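Local coordinates for antibiotic resistance protein (Deinococcus radiodurans, PDB 2VLI) that probably confers resistance to the antibiotic tunicamycin by acting as a phosphotransferase of the P-loop NTPase superfamily, at residues Asp54-Pro59 / Val84-Thr89; Pro59-Leu64 / Arg93-Gly98; Asp67-Ala72 / Gly78-Pro83; His107-Ile112 / Ala167-Thr172. All coordinates share one frame; numbering follows the deposited sequence.

Following the chain from its N terminus, contact 1 starts at 54-59, ahead of helix 61-75, and closes at 84-89, at the C-terminal end of strand 80-84. Contact 2 opens at 59-64, shares Pro59 with contact 1, and closes later, at 93-98, so the two loops cross; Trp61 and Leu95 pack on Gln56 and Ile86 where they meet. Contact 3, joining 67-72 to 78-83, is nested inside both and lays helix 61-75 on strand 80-84. Contact 4 follows in series, tying strand 107-112 to the end of helix 158-169. It touches contact 2 through Met96 and His108, and contact 3 through Pro79 and Leu171. Contacts 3 and 4 reach the same parallel sheet, while contacts 1 and 2 join loops and helices beside it.

Contact 1 of 4, residues Asp54-Pro59 / Val84-Thr89; sequences DPQEHP and VSISDT
The carboxamide of Gln56 is the flat group here: its OE1 faces the 84-89 segment, 4.1 Å from Ile86 CD1, while the indole of Trp61 lies over one face of the amide, and Ile86 CD1 stands on that same side of the amide plane. The site is a pair of loops in a P-loop NTPase fold, one leaving strand 80-84 at its C-terminal end and the other leading into helix 61-75. No direct hydrogen bond joins them; a water does so instead, donating to Gln56 OE1 at 2.7 Å and accepting from Ser85 N at 2.9 Å. With CG anti to the carbonyl carbon (chi1 -52°) and the chain extended beyond it, the carboxamide is carried toward Ser85. Only 73 Å² is buried, consistent with a water-mediated contact. Ser85 OG bonds to Gly12 O and Phe14 O, which belong to the Walker A sequence, and Ile86 N bonds to Asn11 OD1, so the 84-89 side is anchored to the P-loop region. The 54-59 side is shaped by an Asx turn: Gln56 N donates to Asp54 OD1 over 3.1 Å, approaching from above the carboxylate plane, 65° out of it.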
# COMPACT_ATOMS: atom_id res chain seq x y z
N ASP A 54 9.04 -4.61 13.99
CA ASP A 54 9.72 -3.52 13.33
C ASP A 54 9.69 -2.30 14.25
O ASP A 54 8.62 -1.83 14.60
CB ASP A 54 8.98 -3.24 12.03
CG ASP A 54 9.68 -2.25 11.11
OD1 ASP A 54 10.75 -1.67 11.43
OD2 ASP A 54 9.11 -2.08 10.00
N PRO A 55 10.86 -1.79 14.64
CA PRO A 55 10.94 -0.54 15.41
C PRO A 55 10.20 0.61 14.75
O PRO A 55 9.58 1.38 15.45
CB PRO A 55 12.45 -0.26 15.45
CG PRO A 55 13.06 -1.57 15.41
CD PRO A 55 12.20 -2.36 14.44
N GLN A 56 10.21 0.67 13.41
CA GLN A 56 9.51 1.74 12.71
C GLN A 56 8.02 1.58 12.68
O GLN A 56 7.32 2.42 12.14
CB GLN A 56 10.03 1.89 11.28
CG GLN A 56 11.51 2.03 11.20
CD GLN A 56 11.98 2.58 9.87
OE1 GLN A 56 11.34 2.33 8.82
NE2 GLN A 56 13.08 3.35 9.90
N GLU A 57 7.52 0.54 13.33
CA GLU A 57 6.08 0.40 13.61
C GLU A 57 5.70 0.81 15.03
O GLU A 57 4.53 0.73 15.40
CB GLU A 57 5.64 -1.05 13.40
CG GLU A 57 6.11 -1.65 12.08
CD GLU A 57 5.19 -1.40 10.91
OE1 GLU A 57 4.14 -0.72 11.10
OE2 GLU A 57 5.52 -1.88 9.78
N HIS A 58 6.68 1.26 15.82
CA HIS A 58 6.39 1.74 17.18
C HIS A 58 5.50 2.96 17.03
O HIS A 58 5.80 3.85 16.25
CB HIS A 58 7.69 2.10 17.88
CG HIS A 58 7.53 2.43 19.33
ND1 HIS A 58 6.80 3.52 19.78
CD2 HIS A 58 7.98 1.80 20.44
CE1 HIS A 58 6.84 3.55 21.10
NE2 HIS A 58 7.56 2.53 21.53
N PRO A 59 4.39 3.01 17.76
CA PRO A 59 3.50 4.16 17.70
C PRO A 59 4.10 5.55 17.92
O PRO A 59 3.54 6.52 17.47
CB PRO A 59 2.50 3.85 18.80
CG PRO A 59 2.45 2.37 18.85
CD PRO A 59 3.85 1.96 18.65
N VAL A 84 14.81 6.81 3.99
CA VAL A 84 13.77 6.05 4.61
C VAL A 84 13.42 4.88 3.71
O VAL A 84 13.80 4.85 2.55
CB VAL A 84 12.50 6.88 4.89
CG1 VAL A 84 12.83 8.02 5.78
CG2 VAL A 84 11.90 7.42 3.63
N SER A 85 12.76 3.90 4.29
CA SER A 85 12.27 2.73 3.59
C SER A 85 10.89 2.47 4.10
O SER A 85 10.72 1.84 5.15
CB SER A 85 13.14 1.53 3.91
OG SER A 85 13.43 0.86 2.71
N ILE A 86 9.89 3.03 3.42
CA ILE A 86 8.51 2.92 3.86
C ILE A 86 7.70 2.40 2.67
O ILE A 86 7.81 2.92 1.58
CB ILE A 86 7.92 4.25 4.28
CG1 ILE A 86 8.68 4.85 5.49
CG2 ILE A 86 6.44 4.09 4.59
CD1 ILE A 86 8.34 4.25 6.80
N SER A 87 6.83 1.42 2.94
CA SER A 87 5.97 0.78 1.94
C SER A 87 4.50 1.01 2.18
O SER A 87 3.72 0.98 1.22
CB SER A 87 6.27 -0.73 1.92
OG SER A 87 6.20 -1.33 3.23
N ASP A 88 4.14 1.26 3.44
CA ASP A 88 2.78 1.44 3.94
C ASP A 88 2.31 2.81 3.48
O ASP A 88 2.92 3.81 3.79
CB ASP A 88 2.76 1.34 5.51
CG ASP A 88 1.33 1.33 6.13
OD1 ASP A 88 0.69 2.40 6.33
OD2 ASP A 88 0.83 0.23 6.49
N THR A 89 1.22 2.82 2.72
CA THR A 89 0.62 4.04 2.27
C THR A 89 0.14 4.85 3.48
O THR A 89 0.26 6.06 3.54
CB THR A 89 -0.56 3.73 1.33
OG1 THR A 89 -0.04 3.24 0.09
CG2 THR A 89 -1.41 4.97 1.15
O HOH W 1 12.92 3.78 7.17

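Contact 2 of 4, residues Pro59-Leu64 / Arg93-Gly98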
# COMPACT_ATOMS: atom_id res chain seq x y z
N PRO A 59 4.39 3.01 17.76
CA PRO A 59 3.50 4.16 17.70
C PRO A 59 4.10 5.55 17.92
O PRO A 59 3.54 6.52 17.47
CB PRO A 59 2.50 3.85 18.80
CG PRO A 59 2.45 2.37 18.85
CD PRO A 59 3.85 1.96 18.65
N MSE A 60 5.19 5.66 18.66
CA MSE A 60 5.86 6.94 18.93
C MSE A 60 6.95 7.28 17.89
O MSE A 60 7.45 8.39 17.87
CB MSE A 60 6.54 6.90 20.32
CG MSE A 60 5.58 6.60 21.47
SE MSE A 60 4.11 7.88 21.44
CE MSE A 60 5.14 9.27 22.03
N TRP A 61 7.30 6.33 17.02
CA TRP A 61 8.35 6.53 16.04
C TRP A 61 8.08 7.70 15.10
O TRP A 61 8.88 8.62 14.99
CB TRP A 61 8.60 5.27 15.21
CG TRP A 61 9.71 5.48 14.22
CD1 TRP A 61 11.04 5.54 14.48
CD2 TRP A 61 9.58 5.68 12.80
NE1 TRP A 61 11.74 5.73 13.35
CE2 TRP A 61 10.88 5.80 12.29
CE3 TRP A 61 8.50 5.69 11.92
CZ2 TRP A 61 11.12 5.99 10.94
CZ3 TRP A 61 8.75 5.89 10.57
CH2 TRP A 61 10.05 6.03 10.10
N ILE A 62 6.91 7.71 14.45
CA ILE A 62 6.60 8.84 13.59
C ILE A 62 6.66 10.22 14.31
O ILE A 62 7.41 11.09 13.91
CB ILE A 62 5.25 8.70 12.83
CG1 ILE A 62 5.37 7.64 11.72
CG2 ILE A 62 4.92 10.09 12.25
CD1 ILE A 62 4.06 7.28 11.03
N PRO A 63 5.88 10.42 15.37
CA PRO A 63 5.96 11.74 15.99
C PRO A 63 7.32 12.12 16.62
O PRO A 63 7.76 13.25 16.49
CB PRO A 63 4.84 11.69 17.05
CG PRO A 63 4.72 10.28 17.38
CD PRO A 63 4.93 9.54 16.08
N LEU A 64 8.04 11.18 17.19
CA LEU A 64 9.25 11.57 17.86
C LEU A 64 10.38 11.76 16.88
O LEU A 64 11.20 12.65 17.06
CB LEU A 64 9.64 10.61 18.98
CG LEU A 64 8.69 10.38 20.15
CD1 LEU A 64 9.35 9.67 21.33
CD2 LEU A 64 7.92 11.72 20.53
N ARG A 93 1.49 8.54 4.56
CA ARG A 93 0.66 9.72 4.68
C ARG A 93 0.88 10.40 6.01
O ARG A 93 0.90 11.60 6.10
CB ARG A 93 -0.84 9.39 4.48
CG ARG A 93 -1.75 10.62 4.67
CD ARG A 93 -1.26 11.96 4.05
NE ARG A 93 -1.38 12.08 2.59
CZ ARG A 93 -2.39 12.68 1.95
NH1 ARG A 93 -3.40 13.20 2.64
NH2 ARG A 93 -2.38 12.74 0.61
N ARG A 94 1.01 9.58 7.05
CA ARG A 94 1.19 10.03 8.43
C ARG A 94 2.45 10.89 8.53
O ARG A 94 2.42 11.99 9.10
CB ARG A 94 1.27 8.82 9.38
CG ARG A 94 -0.12 8.26 9.81
CD ARG A 94 -0.07 7.50 11.19
NE ARG A 94 0.48 6.14 11.07
CZ ARG A 94 -0.18 5.09 10.58
NH1 ARG A 94 -1.43 5.20 10.15
NH2 ARG A 94 0.44 3.90 10.49
N LEU A 95 3.52 10.37 7.94
CA LEU A 95 4.76 11.08 7.79
C LEU A 95 4.63 12.37 7.01
O LEU A 95 5.10 13.38 7.44
CB LEU A 95 5.81 10.16 7.16
CG LEU A 95 6.46 9.05 8.01
CD1 LEU A 95 7.14 7.98 7.12
CD2 LEU A 95 7.52 9.64 8.98
N MSE A 96 3.93 12.33 5.86
CA MSE A 96 3.79 13.50 5.06
C MSE A 96 2.97 14.55 5.81
O MSE A 96 3.35 15.68 5.82
CB MSE A 96 3.19 13.18 3.65
CG MSE A 96 4.09 12.43 2.66
SE MSE A 96 5.91 13.08 2.29
CE MSE A 96 6.90 11.88 3.53
N SER A 97 1.84 14.19 6.43
CA SER A 97 1.08 15.21 7.16
C SER A 97 1.79 15.72 8.45
O SER A 97 1.69 16.90 8.83
CB SER A 97 -0.34 14.72 7.44
OG SER A 97 -0.32 13.45 8.06
N GLY A 98 2.53 14.83 9.11
CA GLY A 98 3.41 15.24 10.21
C GLY A 98 4.44 16.28 9.85
O GLY A 98 4.63 17.21 10.60
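Two helices on the same side of the parallel sheet meet here, helix 61-75, which precedes strand 80-84, and helix 89-101, which follows it. Ile62 is the main probe, with 83 Å² buried. Its CD1 lies 3.6 Å from Arg94 CB. The bend of the arginine at chi3 (-78°) folds NE back to 3.8 Å from the same Ile62 CD1, and the chain runs across the isoleucine at about a right angle. Ile62 CG1 rests 4.0 Å from Leu95 CD2. Leu95 CD2 touches both neighbours from one side, Ile62 CG1 and Trp61 CZ3 (4.3 Å away) lying next to each other in front of it. The CA atoms of Ile62 and Leu95 are 6.5 Å apart, yet no hydrogen bond crosses the interface and the contact is apolar apart from the exposed Arg94. Trp61 NE1 is bonded to Pro37 O, which helps to hold the indole's orientation, and Leu95 continues on to Trp9 of the sheet. From the far side of the second helix, Arg93 makes a salt bridge to Asp137 of the second subunit. Helices layered side by side against a central parallel sheet are typical of the alpha/beta/alpha sandwich of P-loop NTPases.

Contact 3 of 4, residues Asp67-Ala72 / Gly78-Pro83; sequences DALQYA and GPLIVP
Leu69 and Leu80 both hold CG opposite the main-chain N (chi1 -172° and -155°), and their similar chi2 values turn Leu69 CD1 and Leu80 CD2 to a meeting 3.7 Å apart. The pair joins helix 61-75 to strand 80-84, a helix-to-strand half of a beta-alpha-beta unit in the P-loop NTPase fold, closed by a short turn of the chain. The segment axes support this reading: they run nearly antiparallel, at 157°, and come no closer than 10.6 Å, a spacing that side chains from both elements fill. The two leucine side chains point in opposing directions and overlap near their ends, while Val82, two residues further along the strand on the same side, offers CG2 to Leu69 CD1 at 3.9 Å. One leucine methyl therefore bridges successive inward-facing strand residues. Ile81, between them, turns away and packs on helix 20-28, the alternation expected of a strand covered on both sides. Three of the four touching residues are buried, and Leu69 and Val82 also share Trp9 of the neighbouring strand. At the end nearer the turn the backbone takes part: Leu80 CD2 sits 3.9 Å from Ala72 C and 4.0 Å from Ala72 CB.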
# COMPACT_ATOMS: atom_id res chain seq x y z
N ASP A 67 9.71 15.22 15.34
CA ASP A 67 10.19 16.23 16.29
C ASP A 67 11.71 16.40 16.24
O ASP A 67 12.21 17.51 16.20
CB ASP A 67 9.78 15.84 17.69
CG ASP A 67 8.30 15.91 17.90
OD1 ASP A 67 7.57 16.52 17.07
OD2 ASP A 67 7.88 15.34 18.92
N ALA A 68 12.45 15.29 16.33
CA ALA A 68 13.89 15.35 16.17
C ALA A 68 14.35 16.00 14.85
O ALA A 68 15.32 16.75 14.82
CB ALA A 68 14.48 13.97 16.28
N LEU A 69 13.69 15.63 13.76
CA LEU A 69 13.95 16.17 12.43
C LEU A 69 13.75 17.68 12.38
O LEU A 69 14.57 18.40 11.82
CB LEU A 69 13.06 15.50 11.38
CG LEU A 69 13.35 15.83 9.91
CD1 LEU A 69 14.82 15.56 9.59
CD2 LEU A 69 12.41 15.04 8.99
N GLN A 70 12.66 18.15 12.96
CA GLN A 70 12.40 19.58 13.05
C GLN A 70 13.54 20.31 13.76
O GLN A 70 14.05 21.30 13.27
CB GLN A 70 11.10 19.79 13.77
CG GLN A 70 10.58 21.21 13.84
CD GLN A 70 9.24 21.23 14.54
OE1 GLN A 70 8.96 20.40 15.41
NE2 GLN A 70 8.39 22.16 14.17
N TYR A 71 13.99 19.79 14.90
CA TYR A 71 15.12 20.39 15.59
C TYR A 71 16.36 20.30 14.72
O TYR A 71 17.07 21.28 14.56
CB TYR A 71 15.34 19.76 17.00
CG TYR A 71 16.46 20.45 17.74
CD1 TYR A 71 16.24 21.65 18.44
CD2 TYR A 71 17.74 19.95 17.70
CE1 TYR A 71 17.28 22.29 19.09
CE2 TYR A 71 18.80 20.60 18.33
CZ TYR A 71 18.58 21.76 19.02
OH TYR A 71 19.64 22.40 19.64
N ALA A 72 16.63 19.12 14.13
CA ALA A 72 17.79 18.97 13.24
C ALA A 72 17.80 20.02 12.11
O ALA A 72 18.85 20.57 11.76
CB ALA A 72 17.88 17.53 12.65
N GLY A 78 24.11 22.68 6.13
CA GLY A 78 23.77 22.40 4.77
C GLY A 78 22.46 21.63 4.66
O GLY A 78 21.63 21.61 5.58
N PRO A 79 22.25 21.02 3.51
CA PRO A 79 21.04 20.24 3.34
C PRO A 79 20.94 19.04 4.29
O PRO A 79 21.92 18.39 4.63
CB PRO A 79 21.10 19.79 1.88
CG PRO A 79 22.09 20.77 1.21
CD PRO A 79 23.09 21.05 2.30
N LEU A 80 19.72 18.76 4.70
CA LEU A 80 19.43 17.64 5.55
C LEU A 80 18.96 16.49 4.64
O LEU A 80 17.99 16.66 3.91
CB LEU A 80 18.38 18.09 6.54
CG LEU A 80 18.23 17.40 7.89
CD1 LEU A 80 19.59 17.23 8.63
CD2 LEU A 80 17.29 18.22 8.73
N ILE A 81 19.68 15.37 4.66
CA ILE A 81 19.38 14.19 3.83
C ILE A 81 18.79 13.07 4.68
O ILE A 81 19.38 12.64 5.65
CB ILE A 81 20.63 13.66 3.11
CG1 ILE A 81 21.33 14.77 2.33
CG2 ILE A 81 20.25 12.47 2.24
CD1 ILE A 81 22.86 14.54 2.03
N VAL A 82 17.60 12.61 4.33
CA VAL A 82 16.88 11.63 5.14
C VAL A 82 16.52 10.37 4.32
O VAL A 82 15.54 10.38 3.62
CB VAL A 82 15.55 12.25 5.69
CG1 VAL A 82 14.86 11.29 6.64
CG2 VAL A 82 15.79 13.69 6.29
N PRO A 83 17.30 9.27 4.44
CA PRO A 83 16.95 7.98 3.81
C PRO A 83 15.90 7.24 4.64
O PRO A 83 16.09 7.06 5.82
CB PRO A 83 18.27 7.20 3.80
CG PRO A 83 19.21 7.93 4.74
CD PRO A 83 18.49 9.14 5.30

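Contact 4 of 4, residues His107-Ile112 / Ala167-Thr172; sequences HHFTLI and AQVGLT
Val169 is the centre of this contact, with 71 Å² buried. Its CB stands over the middle of the His107 imidazole, 3.9 Å above the ring plane, while CG1, displaced toward His107 CG (3.6 Å), makes a CH-pi contact 29° off the normal. The same methyl meets Phe109 differently, at the ring edge and in its plane, 3.4 Å from CZ, so it sits in the corner between a flat face and a ring edge. The valine torsion explains the reach: CG1 is anti to the carbonyl carbon (chi1 -51°). Beside it, Gln168 sets NE2 3.9 Å from Phe109 CE1, its amide plane close to perpendicular to the ring, while OE1 is bonded to Gln164 one turn earlier in the helix. His107 and Phe109 are alternate residues of strand 107-112, which is why both face the helix while His108, between them, points away. Phe109 extends the patch to Ile151 of the outermost strand. Gly170, with positive phi (84°), is the first residue to leave helical backbone angles and forms a Schellman motif. A closing C-terminal helix seated on the parallel sheet in this way fits the 2-3-1-4-5 strand order typical of kinase-like P-loop proteins.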
# COMPACT_ATOMS: atom_id res chain seq x y z
N HIS A 107 11.77 17.99 0.07
CA HIS A 107 11.80 17.40 -1.25
C HIS A 107 11.78 15.90 -1.12
O HIS A 107 12.79 15.27 -0.81
CB HIS A 107 13.08 17.82 -1.95
CG HIS A 107 13.19 19.29 -2.15
ND1 HIS A 107 12.58 19.95 -3.20
CD2 HIS A 107 13.84 20.24 -1.44
CE1 HIS A 107 12.86 21.23 -3.13
NE2 HIS A 107 13.64 21.44 -2.08
N HIS A 108 10.62 15.33 -1.37
CA HIS A 108 10.41 13.95 -1.16
C HIS A 108 10.32 13.15 -2.46
O HIS A 108 9.59 13.50 -3.40
CB HIS A 108 9.24 13.72 -0.26
CG HIS A 108 7.97 14.32 -0.72
ND1 HIS A 108 7.09 13.65 -1.54
CD2 HIS A 108 7.40 15.52 -0.45
CE1 HIS A 108 6.03 14.42 -1.75
NE2 HIS A 108 6.19 15.56 -1.09
N PHE A 109 11.07 12.06 -2.46
CA PHE A 109 11.26 11.20 -3.60
C PHE A 109 11.10 9.78 -3.19
O PHE A 109 11.49 9.40 -2.06
CB PHE A 109 12.70 11.35 -4.15
CG PHE A 109 13.03 12.72 -4.59
CD1 PHE A 109 12.52 13.22 -5.79
CD2 PHE A 109 13.82 13.57 -3.79
CE1 PHE A 109 12.82 14.49 -6.20
CE2 PHE A 109 14.11 14.85 -4.20
CZ PHE A 109 13.64 15.32 -5.39
N THR A 110 10.61 8.95 -4.13
CA THR A 110 10.59 7.48 -4.00
C THR A 110 11.34 6.89 -5.19
O THR A 110 11.08 7.24 -6.33
CB THR A 110 9.14 6.96 -3.90
OG1 THR A 110 8.55 7.45 -2.69
CG2 THR A 110 9.05 5.41 -3.90
N LEU A 111 12.34 6.06 -4.90
CA LEU A 111 13.12 5.38 -5.93
C LEU A 111 12.38 4.22 -6.46
O LEU A 111 12.02 3.31 -5.71
CB LEU A 111 14.44 4.91 -5.38
CG LEU A 111 15.23 6.01 -4.70
CD1 LEU A 111 16.62 5.56 -4.30
CD2 LEU A 111 15.29 7.25 -5.57
N ILE A 112 12.16 4.24 -7.77
CA ILE A 112 11.62 3.11 -8.51
C ILE A 112 12.77 2.32 -9.13
O ILE A 112 13.32 2.71 -10.15
CB ILE A 112 10.67 3.55 -9.62
CG1 ILE A 112 9.58 4.48 -9.05
CG2 ILE A 112 10.09 2.32 -10.36
CD1 ILE A 112 8.94 3.94 -7.76
N ALA A 167 19.50 17.85 -9.40
CA ALA A 167 18.92 18.69 -10.48
C ALA A 167 17.46 19.04 -10.21
O ALA A 167 17.03 20.17 -10.39
CB ALA A 167 19.04 17.99 -11.89
N GLN A 168 16.69 18.05 -9.77
CA GLN A 168 15.27 18.27 -9.51
C GLN A 168 15.09 19.30 -8.40
O GLN A 168 14.27 20.20 -8.54
CB GLN A 168 14.55 16.95 -9.22
CG GLN A 168 14.54 16.08 -10.45
CD GLN A 168 13.43 15.01 -10.53
OE1 GLN A 168 13.62 13.99 -11.18
NE2 GLN A 168 12.25 15.30 -9.97
N VAL A 169 15.92 19.24 -7.36
CA VAL A 169 15.75 20.18 -6.23
C VAL A 169 16.49 21.53 -6.38
O VAL A 169 16.38 22.40 -5.53
CB VAL A 169 16.13 19.50 -4.89
CG1 VAL A 169 15.39 18.17 -4.76
CG2 VAL A 169 17.59 19.26 -4.79
N GLY A 170 17.26 21.68 -7.46
CA GLY A 170 17.91 22.97 -7.76
C GLY A 170 19.23 23.18 -7.02
O GLY A 170 19.62 24.31 -6.76
N LEU A 171 19.92 22.08 -6.74
CA LEU A 171 21.16 22.09 -5.96
C LEU A 171 22.35 21.77 -6.83
O LEU A 171 22.30 20.90 -7.70
CB LEU A 171 21.09 21.05 -4.82
CG LEU A 171 20.49 21.43 -3.46
CD1 LEU A 171 20.87 20.35 -2.45
CD2 LEU A 171 20.94 22.83 -2.97
N THR A 172 23.46 22.46 -6.56
CA THR A 172 24.72 22.24 -7.25
C THR A 172 25.55 21.25 -6.46
O THR A 172 25.78 21.47 -5.28
CB THR A 172 25.47 23.60 -7.43
OG1 THR A 172 24.92 24.26 -8.58
CG2 THR A 172 26.98 23.41 -7.60